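Local coordinates for protein purine nucleoside phosphorylase (Thermus thermophilus, PDB 6TK9) that catalyses the phosphate-dependent cleavage of purine nucleosides, probably including inosine and guanosine, to the free base and a pentose 1-phosphate, at residues A195-L200 against D206-S211; I232-V237 against E241-E246; F107-A112 against V213-A218; Q174-F179 against G257-R262; G32-E37 against Y263-L268. All coordinates share one frame; numbering follows the deposited sequence.

Contact 1. Residues A195-L200 against D206-S211. With PO4 (phosphate ion), chain G.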
# COMPACT_ATOMS: atom_id res chain seq x y z
N ALA A 195 1.89 -7.20 -13.65
CA ALA A 195 1.75 -7.28 -12.19
C ALA A 195 3.09 -6.99 -11.51
O ALA A 195 3.08 -6.32 -10.46
CB ALA A 195 1.22 -8.64 -11.80
N GLU A 196 4.20 -7.46 -12.11
CA GLU A 196 5.56 -7.15 -11.60
C GLU A 196 5.82 -5.64 -11.74
O GLU A 196 6.36 -5.05 -10.78
CB GLU A 196 6.62 -7.96 -12.32
CG GLU A 196 6.74 -9.39 -11.83
CD GLU A 196 7.47 -10.33 -12.78
OE1 GLU A 196 7.54 -9.99 -13.99
OE2 GLU A 196 7.99 -11.39 -12.31
N LEU A 197 5.45 -5.01 -12.86
CA LEU A 197 5.67 -3.55 -13.01
C LEU A 197 4.88 -2.83 -11.92
O LEU A 197 5.46 -1.93 -11.25
CB LEU A 197 5.25 -3.06 -14.40
CG LEU A 197 6.13 -3.46 -15.58
CD1 LEU A 197 5.51 -2.93 -16.87
CD2 LEU A 197 7.57 -2.97 -15.42
N ARG A 198 3.61 -3.22 -11.73
CA ARG A 198 2.71 -2.60 -10.73
C ARG A 198 3.36 -2.79 -9.36
O ARG A 198 3.46 -1.80 -8.62
CB ARG A 198 1.30 -3.20 -10.75
CG ARG A 198 0.29 -2.31 -10.04
CD ARG A 198 -1.13 -2.86 -10.05
NE ARG A 198 -1.94 -2.25 -9.00
CZ ARG A 198 -2.85 -2.89 -8.25
NH1 ARG A 198 -3.06 -4.19 -8.40
NH2 ARG A 198 -3.52 -2.22 -7.33
N LEU A 199 3.82 -4.01 -9.08
CA LEU A 199 4.44 -4.37 -7.78
C LEU A 199 5.62 -3.41 -7.52
O LEU A 199 5.68 -2.85 -6.40
CB LEU A 199 4.82 -5.85 -7.85
CG LEU A 199 5.91 -6.36 -6.91
CD1 LEU A 199 5.81 -7.87 -6.77
CD2 LEU A 199 7.29 -5.97 -7.39
N LEU A 200 6.47 -3.13 -8.52
CA LEU A 200 7.72 -2.33 -8.32
C LEU A 200 7.39 -0.84 -8.19
O LEU A 200 8.07 -0.15 -7.42
CB LEU A 200 8.71 -2.55 -9.46
CG LEU A 200 9.30 -3.95 -9.55
CD1 LEU A 200 9.98 -4.16 -10.89
CD2 LEU A 200 10.25 -4.19 -8.40
N ASP A 206 10.68 4.23 -9.53
CA ASP A 206 10.34 5.20 -10.60
C ASP A 206 10.87 4.69 -11.95
O ASP A 206 10.25 5.02 -12.99
CB ASP A 206 10.87 6.58 -10.22
CG ASP A 206 10.24 7.13 -8.95
OD1 ASP A 206 9.00 7.35 -8.96
OD2 ASP A 206 11.00 7.33 -7.96
N ALA A 207 11.97 3.91 -11.95
CA ALA A 207 12.55 3.28 -13.16
C ALA A 207 12.90 1.82 -12.89
O ALA A 207 13.23 1.48 -11.73
CB ALA A 207 13.75 4.05 -13.62
N ILE A 208 12.85 1.01 -13.94
CA ILE A 208 13.15 -0.45 -13.89
C ILE A 208 14.22 -0.72 -14.94
O ILE A 208 14.05 -0.26 -16.08
CB ILE A 208 11.90 -1.30 -14.16
CG1 ILE A 208 12.21 -2.79 -13.98
CG2 ILE A 208 11.32 -1.03 -15.55
CD1 ILE A 208 11.14 -3.72 -14.50
N GLY A 209 15.29 -1.43 -14.56
CA GLY A 209 16.29 -1.97 -15.50
C GLY A 209 17.05 -3.12 -14.88
O GLY A 209 16.75 -3.49 -13.72
N MET A 210 18.05 -3.63 -15.59
CA MET A 210 18.68 -4.92 -15.25
C MET A 210 20.17 -4.74 -14.93
O MET A 210 20.88 -5.73 -15.06
CB MET A 210 18.49 -5.85 -16.45
CG MET A 210 17.05 -5.99 -16.85
SD MET A 210 16.88 -7.13 -18.23
CE MET A 210 15.10 -7.17 -18.42
N SER A 211 20.62 -3.57 -14.47
CA SER A 211 22.05 -3.25 -14.23
C SER A 211 22.24 -2.31 -13.04
O SER A 211 21.25 -1.99 -12.40
CB SER A 211 22.60 -2.61 -15.46
OG SER A 211 22.13 -1.27 -15.56
P PO4 G . 21.83 -1.31 -19.40
O1 PO4 G . 23.16 -2.09 -19.33
O2 PO4 G . 20.81 -2.10 -20.21
O3 PO4 G . 22.03 0.04 -20.05
O4 PO4 G . 21.35 -1.08 -17.97

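Contact 2. Residues I232-V237 against E241-E246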
# COMPACT_ATOMS: atom_id res chain seq x y z
N ILE A 232 15.34 7.12 -20.09
CA ILE A 232 14.01 6.47 -20.02
C ILE A 232 13.61 6.15 -21.47
O ILE A 232 12.92 6.96 -22.09
CB ILE A 232 13.02 7.36 -19.26
CG1 ILE A 232 13.53 7.70 -17.86
CG2 ILE A 232 11.64 6.72 -19.23
CD1 ILE A 232 13.71 6.51 -16.97
N THR A 233 14.07 5.01 -21.97
CA THR A 233 13.94 4.57 -23.39
C THR A 233 12.48 4.23 -23.71
O THR A 233 12.08 4.39 -24.89
CB THR A 233 14.86 3.37 -23.64
OG1 THR A 233 14.55 2.40 -22.63
CG2 THR A 233 16.33 3.73 -23.59
N ASP A 234 11.72 3.76 -22.73
CA ASP A 234 10.30 3.35 -22.89
C ASP A 234 9.54 3.74 -21.62
O ASP A 234 10.17 4.12 -20.63
CB ASP A 234 10.17 1.85 -23.24
CG ASP A 234 10.69 0.87 -22.18
OD1 ASP A 234 11.92 0.89 -21.90
OD2 ASP A 234 9.88 0.08 -21.65
N MET A 235 8.22 3.65 -21.67
CA MET A 235 7.35 3.86 -20.50
C MET A 235 6.76 2.49 -20.12
O MET A 235 5.97 1.93 -20.90
CB MET A 235 6.26 4.91 -20.80
CG MET A 235 6.80 6.36 -20.80
SD MET A 235 7.78 6.80 -19.32
CE MET A 235 6.55 6.60 -18.04
N ALA A 236 7.25 1.94 -19.02
CA ALA A 236 6.84 0.64 -18.43
C ALA A 236 5.69 0.92 -17.45
O ALA A 236 5.93 1.01 -16.22
CB ALA A 236 8.03 -0.03 -17.77
N VAL A 237 4.49 1.09 -17.99
CA VAL A 237 3.27 1.32 -17.17
C VAL A 237 2.21 0.30 -17.59
O VAL A 237 1.72 0.28 -18.71
CB VAL A 237 2.82 2.79 -17.20
CG1 VAL A 237 3.59 3.62 -18.23
CG2 VAL A 237 1.31 2.95 -17.35
N GLU A 241 -1.29 -0.52 -23.23
CA GLU A 241 -0.91 -1.72 -24.06
C GLU A 241 0.56 -1.61 -24.47
O GLU A 241 1.11 -0.50 -24.43
CB GLU A 241 -1.82 -1.92 -25.28
CG GLU A 241 -1.78 -0.79 -26.31
CD GLU A 241 -1.76 -1.23 -27.77
OE1 GLU A 241 -0.97 -2.15 -28.10
OE2 GLU A 241 -2.52 -0.64 -28.57
N HIS A 242 1.17 -2.73 -24.86
CA HIS A 242 2.54 -2.84 -25.45
C HIS A 242 3.61 -2.31 -24.48
O HIS A 242 3.57 -1.12 -24.10
CB HIS A 242 2.62 -2.18 -26.85
CG HIS A 242 2.78 -3.15 -27.98
ND1 HIS A 242 3.98 -3.31 -28.66
CD2 HIS A 242 1.92 -4.03 -28.55
CE1 HIS A 242 3.84 -4.23 -29.60
NE2 HIS A 242 2.59 -4.68 -29.55
N HIS A 243 4.52 -3.21 -24.08
CA HIS A 243 5.87 -2.94 -23.54
C HIS A 243 6.80 -2.78 -24.75
O HIS A 243 6.58 -3.49 -25.75
CB HIS A 243 6.33 -4.10 -22.62
CG HIS A 243 7.54 -3.81 -21.79
ND1 HIS A 243 7.54 -3.94 -20.42
CD2 HIS A 243 8.78 -3.39 -22.13
CE1 HIS A 243 8.73 -3.62 -19.94
NE2 HIS A 243 9.51 -3.27 -20.98
N ALA A 244 7.79 -1.89 -24.67
CA ALA A 244 8.87 -1.75 -25.67
C ALA A 244 9.58 -3.10 -25.89
O ALA A 244 9.66 -3.90 -24.94
CB ALA A 244 9.85 -0.69 -25.22
N THR A 245 10.09 -3.32 -27.10
CA THR A 245 10.93 -4.50 -27.46
C THR A 245 12.41 -4.10 -27.30
O THR A 245 12.65 -2.94 -26.92
CB THR A 245 10.50 -5.04 -28.84
OG1 THR A 245 10.47 -6.46 -28.72
CG2 THR A 245 11.40 -4.62 -29.98
N GLU A 246 13.35 -5.03 -27.54
CA GLU A 246 14.82 -4.77 -27.56
C GLU A 246 15.13 -3.66 -28.59
O GLU A 246 15.81 -2.68 -28.21
CB GLU A 246 15.60 -6.06 -27.88
CG GLU A 246 17.11 -5.88 -27.98
CD GLU A 246 17.86 -6.96 -28.75
OE1 GLU A 246 17.43 -8.13 -28.71
OE2 GLU A 246 18.87 -6.63 -29.41

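Contact 3. Residues F107-A112 against V213-A218. With PO4 (phosphate ion), chain G.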
# COMPACT_ATOMS: atom_id res chain seq x y z
N PHE A 107 32.51 8.07 -10.18
CA PHE A 107 31.93 7.20 -11.25
C PHE A 107 30.55 7.69 -11.63
O PHE A 107 29.74 7.96 -10.73
CB PHE A 107 31.85 5.76 -10.79
CG PHE A 107 32.99 4.89 -11.23
CD1 PHE A 107 34.15 4.81 -10.49
CD2 PHE A 107 32.88 4.13 -12.38
CE1 PHE A 107 35.19 3.99 -10.90
CE2 PHE A 107 33.92 3.32 -12.80
CZ PHE A 107 35.08 3.25 -12.06
N LEU A 108 30.30 7.79 -12.94
CA LEU A 108 28.99 8.08 -13.56
C LEU A 108 28.49 6.75 -14.14
O LEU A 108 29.09 6.27 -15.10
CB LEU A 108 29.17 9.13 -14.67
CG LEU A 108 29.17 10.61 -14.25
CD1 LEU A 108 30.15 10.91 -13.12
CD2 LEU A 108 29.46 11.51 -15.44
N LEU A 109 27.47 6.15 -13.55
CA LEU A 109 26.90 4.89 -14.08
C LEU A 109 25.67 5.22 -14.92
O LEU A 109 24.77 5.85 -14.38
CB LEU A 109 26.55 3.97 -12.91
CG LEU A 109 27.67 3.74 -11.90
CD1 LEU A 109 27.14 3.04 -10.67
CD2 LEU A 109 28.80 2.95 -12.53
N THR A 110 25.66 4.84 -16.20
CA THR A 110 24.58 5.15 -17.16
C THR A 110 23.96 3.83 -17.62
O THR A 110 24.70 2.83 -17.72
CB THR A 110 25.08 6.01 -18.33
OG1 THR A 110 25.65 5.18 -19.35
CG2 THR A 110 26.07 7.07 -17.90
N SER A 111 22.66 3.86 -17.91
CA SER A 111 21.84 2.67 -18.29
C SER A 111 20.68 3.13 -19.17
O SER A 111 20.29 4.31 -19.10
CB SER A 111 21.33 1.96 -17.05
OG SER A 111 20.75 2.89 -16.14
N ALA A 112 20.15 2.22 -19.98
CA ALA A 112 18.77 2.31 -20.51
C ALA A 112 17.82 1.73 -19.45
O ALA A 112 18.19 0.70 -18.84
CB ALA A 112 18.65 1.58 -21.83
N VAL A 213 22.88 -1.43 -9.94
CA VAL A 213 22.80 -1.58 -8.46
C VAL A 213 24.02 -2.34 -7.95
O VAL A 213 24.64 -1.91 -6.99
CB VAL A 213 21.45 -2.21 -8.05
CG1 VAL A 213 21.42 -2.64 -6.60
CG2 VAL A 213 20.31 -1.25 -8.34
N PRO A 214 24.47 -3.46 -8.56
CA PRO A 214 25.64 -4.16 -8.03
C PRO A 214 26.87 -3.23 -8.08
O PRO A 214 27.63 -3.24 -7.15
CB PRO A 214 25.80 -5.42 -8.90
CG PRO A 214 24.81 -5.28 -10.05
CD PRO A 214 23.86 -4.15 -9.71
N GLU A 215 27.00 -2.47 -9.16
CA GLU A 215 28.06 -1.44 -9.36
C GLU A 215 27.96 -0.42 -8.22
O GLU A 215 28.99 -0.18 -7.54
CB GLU A 215 27.98 -0.82 -10.77
CG GLU A 215 28.34 -1.80 -11.87
CD GLU A 215 27.54 -1.72 -13.16
OE1 GLU A 215 27.78 -0.78 -13.93
OE2 GLU A 215 26.70 -2.60 -13.41
N VAL A 216 26.76 0.12 -7.98
CA VAL A 216 26.57 1.14 -6.90
C VAL A 216 27.03 0.58 -5.55
O VAL A 216 27.73 1.29 -4.85
CB VAL A 216 25.12 1.62 -6.81
CG1 VAL A 216 24.97 2.57 -5.63
CG2 VAL A 216 24.67 2.28 -8.11
N ILE A 217 26.64 -0.65 -5.20
CA ILE A 217 26.99 -1.30 -3.90
C ILE A 217 28.51 -1.54 -3.84
O ILE A 217 29.13 -1.19 -2.81
CB ILE A 217 26.19 -2.60 -3.68
CG1 ILE A 217 24.69 -2.32 -3.57
CG2 ILE A 217 26.71 -3.35 -2.47
CD1 ILE A 217 23.82 -3.55 -3.64
N ALA A 218 29.08 -2.13 -4.89
CA ALA A 218 30.53 -2.42 -5.02
C ALA A 218 31.34 -1.13 -4.82
O ALA A 218 32.36 -1.18 -4.10
CB ALA A 218 30.81 -3.07 -6.36
P PO4 G . 21.83 -1.31 -19.40
O1 PO4 G . 23.16 -2.09 -19.33
O2 PO4 G . 20.81 -2.10 -20.21
O3 PO4 G . 22.03 0.04 -20.05
O4 PO4 G . 21.35 -1.08 -17.97

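Contact 4. Residues Q174-F179 against G257-R262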
# COMPACT_ATOMS: atom_id res chain seq x y z
N GLN A 174 21.28 23.87 -19.15
CA GLN A 174 21.08 23.37 -20.54
C GLN A 174 19.60 23.43 -20.94
O GLN A 174 19.26 22.83 -21.98
CB GLN A 174 21.63 21.94 -20.72
CG GLN A 174 23.12 21.80 -20.40
CD GLN A 174 23.74 20.46 -20.73
OE1 GLN A 174 24.93 20.24 -20.49
NE2 GLN A 174 22.96 19.55 -21.32
N ASP A 175 18.75 24.13 -20.18
CA ASP A 175 17.27 24.20 -20.38
C ASP A 175 16.71 22.78 -20.60
O ASP A 175 15.86 22.59 -21.50
CB ASP A 175 16.91 25.20 -21.49
CG ASP A 175 15.46 25.67 -21.46
OD1 ASP A 175 15.00 26.10 -20.37
OD2 ASP A 175 14.78 25.59 -22.51
N LEU A 176 17.14 21.82 -19.76
CA LEU A 176 16.82 20.37 -19.83
C LEU A 176 16.00 19.97 -18.59
O LEU A 176 16.45 20.26 -17.46
CB LEU A 176 18.15 19.62 -19.94
CG LEU A 176 18.13 18.11 -20.20
CD1 LEU A 176 18.21 17.35 -18.89
CD2 LEU A 176 16.92 17.68 -21.02
N HIS A 177 14.81 19.39 -18.79
CA HIS A 177 13.94 18.91 -17.68
C HIS A 177 14.44 17.54 -17.23
O HIS A 177 14.26 16.58 -18.02
CB HIS A 177 12.45 18.85 -18.05
CG HIS A 177 11.61 18.39 -16.90
ND1 HIS A 177 11.83 18.83 -15.60
CD2 HIS A 177 10.56 17.53 -16.84
CE1 HIS A 177 10.95 18.27 -14.80
NE2 HIS A 177 10.16 17.47 -15.54
N LEU A 178 15.04 17.49 -16.04
CA LEU A 178 15.69 16.31 -15.42
C LEU A 178 14.69 15.63 -14.48
O LEU A 178 14.43 16.21 -13.39
CB LEU A 178 16.94 16.77 -14.66
CG LEU A 178 17.77 15.69 -13.97
CD1 LEU A 178 18.34 14.69 -14.98
CD2 LEU A 178 18.90 16.33 -13.18
N PHE A 179 14.12 14.50 -14.92
CA PHE A 179 13.37 13.55 -14.07
C PHE A 179 14.32 12.97 -13.02
O PHE A 179 15.55 12.89 -13.27
CB PHE A 179 12.76 12.40 -14.86
CG PHE A 179 11.75 12.84 -15.88
CD1 PHE A 179 10.57 13.43 -15.48
CD2 PHE A 179 12.02 12.71 -17.23
CE1 PHE A 179 9.65 13.85 -16.43
CE2 PHE A 179 11.11 13.15 -18.18
CZ PHE A 179 9.92 13.71 -17.77
N GLY A 257 20.63 10.42 -27.77
CA GLY A 257 22.08 10.43 -27.51
C GLY A 257 22.67 11.83 -27.54
O GLY A 257 23.50 12.17 -26.70
N PRO A 258 22.33 12.67 -28.55
CA PRO A 258 22.90 14.02 -28.63
C PRO A 258 22.54 14.83 -27.37
O PRO A 258 23.45 15.43 -26.79
CB PRO A 258 22.31 14.60 -29.92
CG PRO A 258 21.84 13.40 -30.72
CD PRO A 258 21.45 12.37 -29.69
N VAL A 259 21.26 14.77 -26.93
CA VAL A 259 20.77 15.46 -25.70
C VAL A 259 21.56 14.92 -24.50
O VAL A 259 21.97 15.75 -23.66
CB VAL A 259 19.25 15.32 -25.49
CG1 VAL A 259 18.80 15.87 -24.14
CG2 VAL A 259 18.45 16.00 -26.60
N PHE A 260 21.80 13.60 -24.46
CA PHE A 260 22.41 12.84 -23.34
C PHE A 260 23.94 13.04 -23.26
O PHE A 260 24.52 13.16 -22.15
CB PHE A 260 22.05 11.36 -23.48
CG PHE A 260 22.75 10.45 -22.49
CD1 PHE A 260 22.32 10.37 -21.18
CD2 PHE A 260 23.86 9.71 -22.88
CE1 PHE A 260 22.96 9.55 -20.27
CE2 PHE A 260 24.51 8.90 -21.95
CZ PHE A 260 24.06 8.82 -20.65
N ARG A 261 24.63 13.06 -24.40
CA ARG A 261 26.10 13.31 -24.44
C ARG A 261 26.36 14.76 -24.03
O ARG A 261 27.35 14.99 -23.27
CB ARG A 261 26.67 13.08 -25.84
CG ARG A 261 26.71 11.62 -26.23
CD ARG A 261 26.99 11.45 -27.71
NE ARG A 261 26.22 10.32 -28.13
CZ ARG A 261 25.48 10.26 -29.22
NH1 ARG A 261 25.46 11.27 -30.07
NH2 ARG A 261 24.80 9.16 -29.48
N ARG A 262 25.50 15.68 -24.48
CA ARG A 262 25.60 17.12 -24.10
C ARG A 262 25.46 17.25 -22.58
O ARG A 262 26.12 18.15 -22.01
CB ARG A 262 24.55 17.96 -24.83
CG ARG A 262 24.81 19.45 -24.73
CD ARG A 262 23.64 20.29 -25.21
NE ARG A 262 23.77 21.63 -24.64
CZ ARG A 262 22.76 22.46 -24.38
NH1 ARG A 262 21.50 22.10 -24.62
NH2 ARG A 262 23.01 23.65 -23.85

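Contact 5. Residues G32-E37 against Y263-L268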
# COMPACT_ATOMS: atom_id res chain seq x y z
N GLY A 32 26.99 3.54 -25.81
CA GLY A 32 28.40 3.35 -26.21
C GLY A 32 29.01 4.52 -26.98
O GLY A 32 30.11 4.95 -26.65
N PRO A 33 28.35 5.05 -28.05
CA PRO A 33 28.93 6.12 -28.89
C PRO A 33 29.67 7.29 -28.22
O PRO A 33 30.70 7.69 -28.70
CB PRO A 33 27.68 6.63 -29.62
CG PRO A 33 26.90 5.37 -29.87
CD PRO A 33 27.05 4.59 -28.57
N LEU A 34 29.21 7.81 -27.09
CA LEU A 34 30.03 8.82 -26.36
C LEU A 34 31.51 8.34 -26.30
O LEU A 34 32.40 9.19 -26.28
CB LEU A 34 29.41 9.06 -24.98
CG LEU A 34 30.11 10.07 -24.06
CD1 LEU A 34 30.37 11.41 -24.76
CD2 LEU A 34 29.28 10.31 -22.81
N ALA A 35 31.80 7.04 -26.29
CA ALA A 35 33.18 6.53 -26.13
C ALA A 35 34.03 6.90 -27.36
O ALA A 35 35.25 7.03 -27.23
CB ALA A 35 33.17 5.04 -25.92
N ASP A 36 33.40 7.03 -28.51
CA ASP A 36 34.08 7.39 -29.78
C ASP A 36 34.55 8.85 -29.72
O ASP A 36 35.47 9.21 -30.45
CB ASP A 36 33.15 7.12 -30.97
CG ASP A 36 32.96 5.64 -31.24
OD1 ASP A 36 33.68 4.81 -30.63
OD2 ASP A 36 32.13 5.32 -32.10
N GLU A 37 33.96 9.69 -28.87
CA GLU A 37 34.32 11.12 -28.80
C GLU A 37 35.54 11.28 -27.89
O GLU A 37 36.08 12.40 -27.79
CB GLU A 37 33.10 11.93 -28.41
CG GLU A 37 31.88 11.62 -29.27
CD GLU A 37 30.65 12.49 -29.08
OE1 GLU A 37 30.73 13.44 -28.27
OE2 GLU A 37 29.61 12.22 -29.74
N TYR A 263 24.65 16.39 -21.96
CA TYR A 263 24.37 16.45 -20.50
C TYR A 263 25.58 15.86 -19.77
O TYR A 263 26.11 16.52 -18.85
CB TYR A 263 23.00 15.82 -20.17
CG TYR A 263 22.65 15.86 -18.71
CD1 TYR A 263 22.44 17.06 -18.05
CD2 TYR A 263 22.54 14.70 -17.96
CE1 TYR A 263 22.16 17.11 -16.69
CE2 TYR A 263 22.23 14.73 -16.61
CZ TYR A 263 22.04 15.93 -15.97
OH TYR A 263 21.77 15.94 -14.63
N VAL A 264 26.05 14.68 -20.20
CA VAL A 264 27.17 13.98 -19.50
C VAL A 264 28.38 14.91 -19.52
O VAL A 264 29.02 15.09 -18.46
CB VAL A 264 27.49 12.62 -20.14
CG1 VAL A 264 28.75 12.01 -19.53
CG2 VAL A 264 26.33 11.64 -20.00
N ARG A 265 28.64 15.49 -20.70
CA ARG A 265 29.75 16.47 -20.93
C ARG A 265 29.59 17.64 -19.96
O ARG A 265 30.58 17.99 -19.29
CB ARG A 265 29.78 16.95 -22.38
CG ARG A 265 30.36 15.96 -23.38
CD ARG A 265 30.08 16.46 -24.79
NE ARG A 265 30.68 15.60 -25.80
CZ ARG A 265 31.98 15.55 -26.08
NH1 ARG A 265 32.85 16.31 -25.43
NH2 ARG A 265 32.42 14.73 -27.03
N GLY A 266 28.38 18.22 -19.88
CA GLY A 266 28.04 19.31 -18.95
C GLY A 266 28.51 19.00 -17.54
O GLY A 266 29.20 19.85 -16.94
N ILE A 267 28.16 17.81 -17.04
CA ILE A 267 28.54 17.32 -15.68
C ILE A 267 30.07 17.16 -15.60
O ILE A 267 30.67 17.76 -14.70
CB ILE A 267 27.79 16.01 -15.38
CG1 ILE A 267 26.30 16.27 -15.19
CG2 ILE A 267 28.41 15.28 -14.20
CD1 ILE A 267 25.41 15.10 -15.53
N LEU A 268 30.66 16.37 -16.50
CA LEU A 268 32.14 16.16 -16.60
C LEU A 268 32.89 17.49 -16.45
O LEU A 268 33.96 17.48 -15.81
CB LEU A 268 32.51 15.52 -17.94
CG LEU A 268 33.10 14.12 -17.87
CD1 LEU A 268 32.16 13.16 -17.18
CD2 LEU A 268 33.41 13.61 -19.27

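Contact 1. Residues A195-L200 against D206-S211
Ser-211 OG donates a short hydrogen bond to O4 of the phosphate ion, with OG and O4 2.5 Å apart. The hydroxyl lies between the backbone N and the carbonyl carbon (chi1 75°), and this rotation turns it to the anion. Ser-29, Arg-80, His-82 and Ala-112 also bind the phosphate. It is therefore gripped from several parts of the chain.

The two segments themselves meet further back, through apolar groups. Ile-208 on strand 207-209 sends its CD1 methyl to two leucines of helix 194-202. CD1 of Ile-208 lies 3.8 Å from CD2 of Leu-197 and equally far from CD1 of Leu-200. CG1 of Ile-208 follows at 4.0 Å from that same Leu-200 CD1. Each leucine crosses the isoleucine at about a right angle, so methyl meets methyl with little overlap along the chains. Ile-208 has CG1 anti to its backbone N (chi1 -175°), which carries CD1 out to the helix. The buried patch is small.

The helix also lies at a subunit interface, where Leu-197 packs on Phe-156 of the second subunit. Asp-130 and Asn-133 of that subunit bond to Ala-195 N and Glu-196 OE2, respectively.

Strand 179-185, helix 194-202 and strand 207-209 form a beta-alpha-beta unit. Just past its last strand the chain reaches Ser-211 at the phosphate, a position consistent with the phosphate site of a nucleoside phosphorylase.

Contact 2. Residues I232-V237 against E241-E246
Asp-234 meets His-243 and Ala-244 where strand 225-235 of the phosphorylase fold turns a corner and the chain loops back toward helix 246-255. The CB of Asp-234 packs tightly on the CB of Ala-244, 3.2 Å away. CG of Asp-234 sits 3.5 Å from the same CB of Ala-244. The two carboxylate oxygens have different neighbours. OD1 of Asp-234 accepts a hydrogen bond from Thr-233 OG1 at 3.1 Å, using the lone pair anti to the other oxygen. OD2 of Asp-234 comes within 3.4 Å of His-243 NE2, but the angle is too poor for a hydrogen bond. The carboxylate and imidazole planes are 41° apart.

With CG between the backbone N and the carbonyl carbon (chi1 62°), the acid group of Asp-234 lies over the returning loop. With an alanine here the carboxylate is gone, and Thr-233 OG1 would probably lose this acceptor while a gap opened beside Ala-244 CB and the His-243 ring.

His-243 also meets Phe-191 of its own chain, and Phe-156 of the second subunit packs edge-to-face with it. The corner is thus part of a subunit boundary. Beyond Asp-234, the CB of Ala-236 approaches His-243 CE1 at 4.3 Å.

Contact 3. Residues F107-A112 against V213-A218
Leu-109 is the one strand residue that touches the helix; its CD1 reaches both Val-216 and Glu-215. CD1 of Leu-109 lies 3.6 Å from CG2 of Val-216. The same Leu-109 methyl is 4.0 Å from CB of Glu-215. Both pairs cross at a slant. CG of Leu-109 is anti to the carbonyl carbon (chi1 -52°), and from there CD1 reaches the helix surface. All three residues are buried.

Glu-215 meets the leucine mainly through CB; its OE1 also passes 4.1 Å from CD2 of Leu-109. The Glu-215 chain bends at chi2 (142°), and OE1 forms a salt bridge with Arg-80 NE. That arginine also bonds through NH1 to Thr-110 O and to the phosphate. Glu-215 is thus a second-shell residue that probably steadies a first-shell phosphate ligand.

The strand reaches the anion directly as well. Ala-112 N donates to phosphate O3 at 2.9 Å, with an N-H...O angle of 157°. Ser-111 stands beside it, its CB 3.2 Å from phosphate O4. One strand therefore packs on a helix in mid-course and binds phosphate near its far end.

Strand 106-115 runs parallel to its neighbours 23-27 and 225-235. Helix 213-222 packs on all three: Glu-215 also touches Val-26, and Val-216 also touches Val-226. Further round the helix, Val-213 and Pro-214 meet Trp-185 of strand 179-185.

Contact 4. Residues Q174-F179 against G257-R262
Gln-174 and Arg-262 stack, their amide and guanidinium planes only 11° apart. The two side chains run past each other in opposite directions. CB of Gln-174 sits over one face of the Arg-262 guanidinium, 3.6 Å above its plane and offset toward the rim, while the amide is displaced toward the NE end. The nearest side-chain atoms are CB of Gln-174 and NH2 of Arg-262, at 3.8 Å. A second, looser touch joins CD2 of Leu-176 to CG1 of Val-259 at 4.1 Å.

Arg-262 is extended from CG to NE, with CG anti to its backbone N (chi1 -167°). This carries the guanidinium back over Gln-174. Gln-174 itself follows directly on helix 161-173. A Schellman motif ends that helix: Leu-176 N bonds to Ala-171 O, and Asp-175 N bonds to Arg-172 O. Asp-175 OD1 then forms a salt bridge with Arg-172 of the fifth subunit.

The contact thus joins the end of helix 161-173 to the C-terminal helix 257-270. Across these segments the guanidinium is met by stacking and van der Waals contact. Arg-173 lies close to it with like charge, which is probably unfavourable but likely to be eased by solvent, since Arg-262 is exposed.

Contact 5. Residues G32-E37 against Y263-L268
Glu-37 and Arg-265 supply the polar part of the contact. OE1 of Glu-37 takes a very short hydrogen bond from NH2 of Arg-265, 2.5 Å long and nearly straight at 173°. The NE of Arg-265 adds a weak one to the same OE1 of Glu-37, at 3.3 Å. Together they make a salt bridge in which one carboxylate oxygen receives two N-H groups. OE1 comes to the edge of the guanidinium, near its plane, and the two flat groups are 26° apart. The side chains themselves cross at about a right angle. The extended chain from CG to NE carries the guanidinium of Arg-265 out to Glu-37. A leucine in its place would remove the guanidinium, and the Glu-37 carboxylate would probably be left without its mate and freer to swing. NH1 of Arg-265 has a long, weak ion pair with Glu-70.

The setting is the alpha/beta fold of the phosphorylase superfamily. The C-terminal helix 257-270 packs on the central sheet, and the turn of chain after strand 23-27 folds back to meet it.

Apolar contact adjoins the ion pair. CD2 of Leu-34 touches CG1 of Val-264 at 3.7 Å, the two chains crossing at a slant. Leu-34 has CG anti to its backbone N (chi1 -180°), which brings CG toward the helix and lets CD2 reach Val-264. CD1 of Leu-34 comes within 4.3 Å of Arg-265 NE. Leu-34 and Val-264 both rest on Leu-25 of strand 23-27.

Backbone bonds shape the turn: Asp-36 N reaches Pro-33 O at 2.8 Å.

From the N terminus, contact 5 opens first, at 32-37, and closes last, at 263-268, tying the segment after strand 23-27 to the C-terminal helix 257-270. Its loop holds all the others. Contact 3 opens next and packs strand 106-115 on helix 213-222. Contact 4 opens before contact 3 closes, so these two cross; it joins the end of helix 161-173 to helix 257-270. Contact 1 lies within both loops and joins helix 194-202 to strand 207-209. Contact 2 follows contact 3 in series, within contact 4, and links strand 225-235 to the loop before helix 246-255. Contacts 1 and 3 meet at the phosphate. Contacts 1 and 2 pack together and both touch the second subunit.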